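Local coordinates for protein ultraspiracle (Drosophila melanogaster, PDB 1HG4) that acts as a nuclear hormone receptor and transcription factor, its ligand-binding domain binding a phospholipid while locked in an inactive conformation, at residues V166-R170 with L171-R175; R256-E259 with E260-E264. One frame throughout, in Å; residues are numbered along the deposited sequence.

How the contacts relate
Contacts 1 and 2 lie on opposite sides of the chain's centre, 34 Å apart between their own centres and about 18 Å apart at their nearest atoms, so they do not touch. Both concern helix ends: contact 1 closes helix 154-171 and leads into helix 175-186, whereas contact 2 starts the short helix 258-266 near the end of the chain. Neither contact touches the bound phospholipid: the side chain of Met168 in contact 1 is about 13 Å from it and that of Leu258 in contact 2 about 9 Å. Contact 1 leans on helix 225-250, contact 2 on helix 78-100.

Contact 1: V166-R170 with L171-R175; sequences VKMKR and LNLDR
Met168 and Leu173 run alongside each other in the same direction, with the leucine methyl CD2 against the methionine chain. This methyl is 3.7 Å from Met168 CG and equally 3.7 Å from Met168 SD. The methionine's CG stands beside its backbone N (chi1 -68°), and from there the unbranched chain runs out extended, which offers the leucine a long flexible flank. Beside this apolar pair the backbone turns back on the helix: Leu173 N donates to Met168 O at 3.0 Å along an almost straight line (176°). A second bond back joins Asn172 N to Lys169 O at 2.9 Å. The two bonds, with Asn172 at positive phi (68°), make a Schellman motif that ends helix 154-171. Asparagine suits this position because it tolerates left-handed helical backbone angles better than most residues with side chains. One step back, Leu171 N bonds Lys167 O at 3.0 Å, and Leu171 CG rests 3.3 Å from that same oxygen. Further out, Leu229 of helix 225-250 touches both Leu171 and Leu173, while Arg225 donates from NH1 to Leu171 O. Past the turn Asp174 is the N-cap of helix 175-186: its OD1 takes the backbone N-H of Glu177, and OD2 is bonded to NE2 of His214.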
ATOM      1  N   VAL A 166       3.921 -28.874  19.193  1.00 29.15           N
ATOM      2  CA  VAL A 166       4.485 -28.676  20.524  1.00 30.60           C
ATOM      3  C   VAL A 166       4.554 -27.206  20.907  1.00 30.95           C
ATOM      4  O   VAL A 166       4.065 -26.820  21.963  1.00 31.55           O
ATOM      5  CB  VAL A 166       5.908 -29.321  20.638  1.00 30.85           C
ATOM      6  CG1 VAL A 166       6.589 -28.915  21.942  1.00 29.10           C
ATOM      7  CG2 VAL A 166       5.787 -30.836  20.579  1.00 28.25           C
ATOM      8  N   LYS A 167       5.142 -26.383  20.047  1.00 32.17           N
ATOM      9  CA  LYS A 167       5.260 -24.963  20.345  1.00 33.65           C
ATOM     10  C   LYS A 167       3.909 -24.261  20.447  1.00 33.50           C
ATOM     11  O   LYS A 167       3.756 -23.343  21.249  1.00 33.08           O
ATOM     12  CB  LYS A 167       6.176 -24.286  19.320  1.00 35.20           C
ATOM     13  CG  LYS A 167       7.623 -24.763  19.445  1.00 36.62           C
ATOM     14  CD  LYS A 167       8.573 -23.985  18.554  1.00 40.73           C
ATOM     15  CE  LYS A 167      10.008 -24.430  18.777  1.00 40.85           C
ATOM     16  NZ  LYS A 167      10.943 -23.659  17.910  1.00 45.38           N
ATOM     17  N   MET A 168       2.927 -24.695  19.662  1.00 33.63           N
ATOM     18  CA  MET A 168       1.604 -24.083  19.739  1.00 34.47           C
ATOM     19  C   MET A 168       1.014 -24.401  21.115  1.00 35.38           C
ATOM     20  O   MET A 168       0.492 -23.522  21.802  1.00 33.99           O
ATOM     21  CB  MET A 168       0.681 -24.625  18.646  1.00 33.47           C
ATOM     22  CG  MET A 168       1.071 -24.210  17.239  1.00 34.75           C
ATOM     23  SD  MET A 168       0.013 -24.941  15.996  1.00 34.72           S
ATOM     24  CE  MET A 168       0.488 -24.007  14.551  1.00 37.01           C
ATOM     25  N   LYS A 169       1.103 -25.667  21.509  1.00 36.64           N
ATOM     26  CA  LYS A 169       0.601 -26.104  22.808  1.00 39.30           C
ATOM     27  C   LYS A 169       1.317 -25.312  23.898  1.00 38.76           C
ATOM     28  O   LYS A 169       0.693 -24.747  24.783  1.00 38.41           O
ATOM     29  CB  LYS A 169       0.863 -27.601  23.010  1.00 40.26           C
ATOM     30  CG  LYS A 169       0.382 -28.129  24.354  1.00 42.31           C
ATOM     31  CD  LYS A 169       0.757 -29.583  24.544  1.00 45.01           C
ATOM     32  CE  LYS A 169       0.302 -30.114  25.898  1.00 46.64           C
ATOM     33  NZ  LYS A 169      -1.182 -30.095  26.047  1.00 48.88           N
ATOM     34  N   ARG A 170       2.637 -25.283  23.814  1.00 39.61           N
ATOM     35  CA  ARG A 170       3.458 -24.557  24.762  1.00 41.82           C
ATOM     36  C   ARG A 170       3.011 -23.091  24.881  1.00 40.71           C
ATOM     37  O   ARG A 170       3.129 -22.492  25.946  1.00 41.55           O
ATOM     38  CB  ARG A 170       4.922 -24.644  24.311  1.00 45.24           C
ATOM     39  CG  ARG A 170       5.919 -23.846  25.134  1.00 50.97           C
ATOM     40  CD  ARG A 170       7.332 -24.025  24.573  1.00 55.34           C
ATOM     41  NE  ARG A 170       8.218 -22.913  24.919  1.00 59.74           N
ATOM     42  CZ  ARG A 170       9.415 -22.712  24.372  1.00 61.18           C
ATOM     43  NH1 ARG A 170       9.873 -23.554  23.450  1.00 61.81           N
ATOM     44  NH2 ARG A 170      10.148 -21.662  24.738  1.00 61.18           N
ATOM     45  N   LEU A 171       2.485 -22.526  23.794  1.00 39.25           N
ATOM     46  CA  LEU A 171       2.034 -21.129  23.782  1.00 37.92           C
ATOM     47  C   LEU A 171       0.577 -20.953  24.177  1.00 36.92           C
ATOM     48  O   LEU A 171       0.124 -19.831  24.382  1.00 36.63           O
ATOM     49  CB  LEU A 171       2.232 -20.514  22.391  1.00 37.09           C
ATOM     50  CG  LEU A 171       3.642 -20.097  21.974  1.00 37.32           C
ATOM     51  CD1 LEU A 171       3.677 -19.797  20.478  1.00 36.51           C
ATOM     52  CD2 LEU A 171       4.053 -18.879  22.782  1.00 36.77           C
ATOM     53  N   ASN A 172      -0.155 -22.057  24.283  1.00 36.97           N
ATOM     54  CA  ASN A 172      -1.576 -22.011  24.614  1.00 35.60           C
ATOM     55  C   ASN A 172      -2.322 -21.371  23.444  1.00 34.98           C
ATOM     56  O   ASN A 172      -3.257 -20.594  23.638  1.00 34.27           O
ATOM     57  CB  ASN A 172      -1.827 -21.186  25.882  1.00 39.14           C
ATOM     58  CG  ASN A 172      -1.133 -21.756  27.109  1.00 42.42           C
ATOM     59  OD1 ASN A 172      -1.324 -22.925  27.467  1.00 43.13           O
ATOM     60  ND2 ASN A 172      -0.325 -20.925  27.769  1.00 43.76           N
ATOM     61  N   LEU A 173      -1.898 -21.695  22.227  1.00 33.50           N
ATOM     62  CA  LEU A 173      -2.533 -21.149  21.038  1.00 33.43           C
ATOM     63  C   LEU A 173      -4.012 -21.519  21.046  1.00 32.16           C
ATOM     64  O   LEU A 173      -4.361 -22.661  21.302  1.00 31.13           O
ATOM     65  CB  LEU A 173      -1.868 -21.707  19.772  1.00 33.59           C
ATOM     66  CG  LEU A 173      -2.309 -21.102  18.439  1.00 35.05           C
ATOM     67  CD1 LEU A 173      -1.738 -19.690  18.308  1.00 34.85           C
ATOM     68  CD2 LEU A 173      -1.822 -21.976  17.288  1.00 35.13           C
ATOM     69  N   ASP A 174      -4.886 -20.554  20.780  1.00 32.19           N
ATOM     70  CA  ASP A 174      -6.305 -20.851  20.753  1.00 32.09           C
ATOM     71  C   ASP A 174      -6.835 -20.840  19.324  1.00 31.42           C
ATOM     72  O   ASP A 174      -6.126 -20.449  18.391  1.00 31.66           O
ATOM     73  CB  ASP A 174      -7.082 -19.873  21.649  1.00 34.14           C
ATOM     74  CG  ASP A 174      -6.997 -18.433  21.178  1.00 37.08           C
ATOM     75  OD1 ASP A 174      -7.062 -18.186  19.955  1.00 39.36           O
ATOM     76  OD2 ASP A 174      -6.885 -17.533  22.042  1.00 39.41           O
ATOM     77  N   ARG A 175      -8.084 -21.265  19.170  1.00 30.09           N
ATOM     78  CA  ARG A 175      -8.716 -21.340  17.862  1.00 32.15           C
ATOM     79  C   ARG A 175      -8.773 -19.998  17.140  1.00 31.71           C
ATOM     80  O   ARG A 175      -8.687 -19.945  15.909  1.00 31.46           O
ATOM     81  CB  ARG A 175     -10.134 -21.919  17.987  1.00 33.67           C
ATOM     82  CG  ARG A 175     -10.827 -22.107  16.645  1.00 36.70           C
ATOM     83  CD  ARG A 175     -10.174 -23.224  15.839  1.00 39.55           C
ATOM     84  NE  ARG A 175     -10.395 -23.077  14.404  1.00 43.45           N
ATOM     85  CZ  ARG A 175     -11.592 -22.996  13.832  1.00 46.34           C
ATOM     86  NH1 ARG A 175     -12.693 -23.047  14.570  1.00 48.64           N
ATOM     87  NH2 ARG A 175     -11.692 -22.861  12.517  1.00 48.48           N
TER

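Contact 2: R256-E259 with E260-E264; sequences RPLE and ELFLE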
ATOM      1  N   ARG A 256      -2.977 -32.404 -14.618  1.00 45.02           N
ATOM      2  CA  ARG A 256      -3.555 -31.077 -14.795  1.00 44.01           C
ATOM      3  C   ARG A 256      -2.978 -30.131 -13.742  1.00 43.40           C
ATOM      4  O   ARG A 256      -2.902 -30.469 -12.559  1.00 43.31           O
ATOM      5  CB  ARG A 256      -5.073 -31.129 -14.661  1.00 43.01           C
ATOM      6  CG  ARG A 256      -5.769 -30.075 -15.475  1.00 45.55           C
ATOM      7  CD  ARG A 256      -6.765 -30.714 -16.399  1.00 46.00           C
ATOM      8  NE  ARG A 256      -8.076 -30.868 -15.781  1.00 46.24           N
ATOM      9  CZ  ARG A 256      -8.939 -29.870 -15.622  1.00 45.45           C
ATOM     10  NH1 ARG A 256      -8.625 -28.650 -16.037  1.00 42.50           N
ATOM     11  NH2 ARG A 256     -10.120 -30.096 -15.053  1.00 45.25           N
ATOM     12  N   PRO A 257      -2.544 -28.934 -14.163  1.00 43.23           N
ATOM     13  CA  PRO A 257      -1.975 -27.962 -13.222  1.00 41.54           C
ATOM     14  C   PRO A 257      -3.022 -27.481 -12.222  1.00 40.25           C
ATOM     15  O   PRO A 257      -4.142 -27.128 -12.598  1.00 38.78           O
ATOM     16  CB  PRO A 257      -1.483 -26.847 -14.135  1.00 42.29           C
ATOM     17  CG  PRO A 257      -2.468 -26.896 -15.271  1.00 43.92           C
ATOM     18  CD  PRO A 257      -2.604 -28.376 -15.527  1.00 42.94           C
ATOM     19  N   LEU A 258      -2.640 -27.481 -10.949  1.00 38.96           N
ATOM     20  CA  LEU A 258      -3.519 -27.080  -9.857  1.00 37.98           C
ATOM     21  C   LEU A 258      -4.216 -25.755 -10.143  1.00 38.39           C
ATOM     22  O   LEU A 258      -5.385 -25.577  -9.794  1.00 37.59           O
ATOM     23  CB  LEU A 258      -2.713 -26.999  -8.555  1.00 36.74           C
ATOM     24  CG  LEU A 258      -3.416 -26.773  -7.207  1.00 36.14           C
ATOM     25  CD1 LEU A 258      -4.457 -27.849  -6.935  1.00 34.51           C
ATOM     26  CD2 LEU A 258      -2.358 -26.763  -6.110  1.00 35.49           C
ATOM     27  N   GLU A 259      -3.503 -24.828 -10.780  1.00 39.25           N
ATOM     28  CA  GLU A 259      -4.086 -23.529 -11.122  1.00 40.92           C
ATOM     29  C   GLU A 259      -5.441 -23.713 -11.806  1.00 40.37           C
ATOM     30  O   GLU A 259      -6.418 -23.045 -11.458  1.00 40.53           O
ATOM     31  CB  GLU A 259      -3.179 -22.745 -12.073  1.00 42.28           C
ATOM     32  CG  GLU A 259      -1.907 -22.188 -11.469  1.00 44.09           C
ATOM     33  CD  GLU A 259      -0.906 -23.265 -11.114  1.00 47.76           C
ATOM     34  OE1 GLU A 259      -0.839 -24.289 -11.840  1.00 46.76           O
ATOM     35  OE2 GLU A 259      -0.174 -23.079 -10.115  1.00 49.52           O
ATOM     36  N   GLU A 260      -5.489 -24.623 -12.779  1.00 38.57           N
ATOM     37  CA  GLU A 260      -6.718 -24.889 -13.513  1.00 37.36           C
ATOM     38  C   GLU A 260      -7.822 -25.405 -12.610  1.00 35.68           C
ATOM     39  O   GLU A 260      -8.965 -24.967 -12.707  1.00 35.44           O
ATOM     40  CB  GLU A 260      -6.465 -25.897 -14.629  1.00 38.72           C
ATOM     41  CG  GLU A 260      -5.824 -25.317 -15.875  1.00 41.47           C
ATOM     42  CD  GLU A 260      -5.545 -26.381 -16.924  1.00 44.36           C
ATOM     43  OE1 GLU A 260      -6.447 -27.218 -17.178  1.00 45.29           O
ATOM     44  OE2 GLU A 260      -4.429 -26.379 -17.495  1.00 43.89           O
ATOM     45  N   LEU A 261      -7.481 -26.335 -11.728  1.00 33.52           N
ATOM     46  CA  LEU A 261      -8.468 -26.914 -10.832  1.00 31.99           C
ATOM     47  C   LEU A 261      -9.076 -25.848  -9.922  1.00 30.69           C
ATOM     48  O   LEU A 261     -10.281 -25.853  -9.675  1.00 30.20           O
ATOM     49  CB  LEU A 261      -7.832 -28.044 -10.013  1.00 33.31           C
ATOM     50  CG  LEU A 261      -7.375 -29.312 -10.764  1.00 33.09           C
ATOM     51  CD1 LEU A 261      -6.407 -28.961 -11.874  1.00 34.36           C
ATOM     52  CD2 LEU A 261      -6.691 -30.257  -9.798  1.00 33.16           C
ATOM     53  N   PHE A 262      -8.245 -24.933  -9.434  1.00 28.59           N
ATOM     54  CA  PHE A 262      -8.713 -23.850  -8.573  1.00 28.84           C
ATOM     55  C   PHE A 262      -9.620 -22.913  -9.367  1.00 29.40           C
ATOM     56  O   PHE A 262     -10.705 -22.525  -8.921  1.00 30.16           O
ATOM     57  CB  PHE A 262      -7.527 -23.038  -8.028  1.00 28.60           C
ATOM     58  CG  PHE A 262      -6.815 -23.679  -6.870  1.00 25.82           C
ATOM     59  CD1 PHE A 262      -7.500 -24.493  -5.972  1.00 24.32           C
ATOM     60  CD2 PHE A 262      -5.459 -23.424  -6.655  1.00 26.16           C
ATOM     61  CE1 PHE A 262      -6.846 -25.051  -4.868  1.00 27.24           C
ATOM     62  CE2 PHE A 262      -4.783 -23.974  -5.552  1.00 26.90           C
ATOM     63  CZ  PHE A 262      -5.480 -24.792  -4.654  1.00 26.70           C
ATOM     64  N   LEU A 263      -9.159 -22.544 -10.550  1.00 30.73           N
ATOM     65  CA  LEU A 263      -9.905 -21.647 -11.425  1.00 32.03           C
ATOM     66  C   LEU A 263     -11.288 -22.200 -11.730  1.00 32.60           C
ATOM     67  O   LEU A 263     -12.278 -21.464 -11.732  1.00 32.64           O
ATOM     68  CB  LEU A 263      -9.147 -21.454 -12.738  1.00 32.49           C
ATOM     69  CG  LEU A 263      -9.141 -20.067 -13.373  1.00 34.99           C
ATOM     70  CD1 LEU A 263      -8.505 -20.169 -14.750  1.00 35.97           C
ATOM     71  CD2 LEU A 263     -10.546 -19.515 -13.475  1.00 36.78           C
ATOM     72  N   GLU A 264     -11.352 -23.503 -11.984  1.00 32.52           N
ATOM     73  CA  GLU A 264     -12.612 -24.142 -12.317  1.00 32.87           C
ATOM     74  C   GLU A 264     -13.590 -24.182 -11.156  1.00 31.80           C
ATOM     75  O   GLU A 264     -14.792 -23.981 -11.360  1.00 31.71           O
ATOM     76  CB  GLU A 264     -12.348 -25.545 -12.871  1.00 36.93           C
ATOM     77  CG  GLU A 264     -11.340 -25.532 -14.035  1.00 42.17           C
ATOM     78  CD  GLU A 264     -11.173 -26.882 -14.720  1.00 45.16           C
ATOM     79  OE1 GLU A 264     -11.126 -27.916 -14.006  1.00 47.31           O
ATOM     80  OE2 GLU A 264     -11.073 -26.897 -15.973  1.00 45.63           O
TER
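Arg256 meets Glu264 end-on in a salt bridge, one nitrogen to each carboxylate oxygen, and its NH1 is shared with Glu260. Arg256 NH2 lies 2.6 Å from Glu264 OE1, approaching on the syn side, while Arg256 NH1 reaches Glu264 OE2 at 3.0 Å from above the carboxylate. The two flat groups are twisted by 62°, so the pairing is bidentate but not coplanar. In a second salt bridge Glu260 OE1, met on its anti side, sits almost in the guanidinium plane, 2.8 Å from Arg256 NH1. Arginine suits the place because a chain bent at chi2 and chi3 can fold back over the helix while its several N-H groups serve acids one turn apart. With an alanine in place of Glu260, the guanidinium would probably lose one of the two carboxylates that fix it, leaving NH1 with only Glu264 of the two and freer to turn.

Backbone bonds start the helix. At the N-cap, Pro257 O accepts the N-H of Glu260 at 2.8 Å, and Leu258 O and Glu259 O take the N-H groups of Phe262 and Leu263.

Apolar packing forms the other face. With CG opposite its backbone N (chi1 -172°), Leu258 lays that carbon over one face of the Phe262 ring, a CH-pi contact 30° off the normal, with Leu258 CG 3.5 Å from Phe262 CE2. Trp89 and Leu85 of helix 78-100 receive Leu258 and Phe262 respectively, while Glu259 pairs with Lys86.

The result is an amphipathic helix, consistent with the activation helix of nuclear receptors docked on the domain surface: Leu258, Leu261 and Phe262 face the body, Leu263 lies at the margin against Val82 and Asp223 of a second subunit, and acids pair with basic side chains.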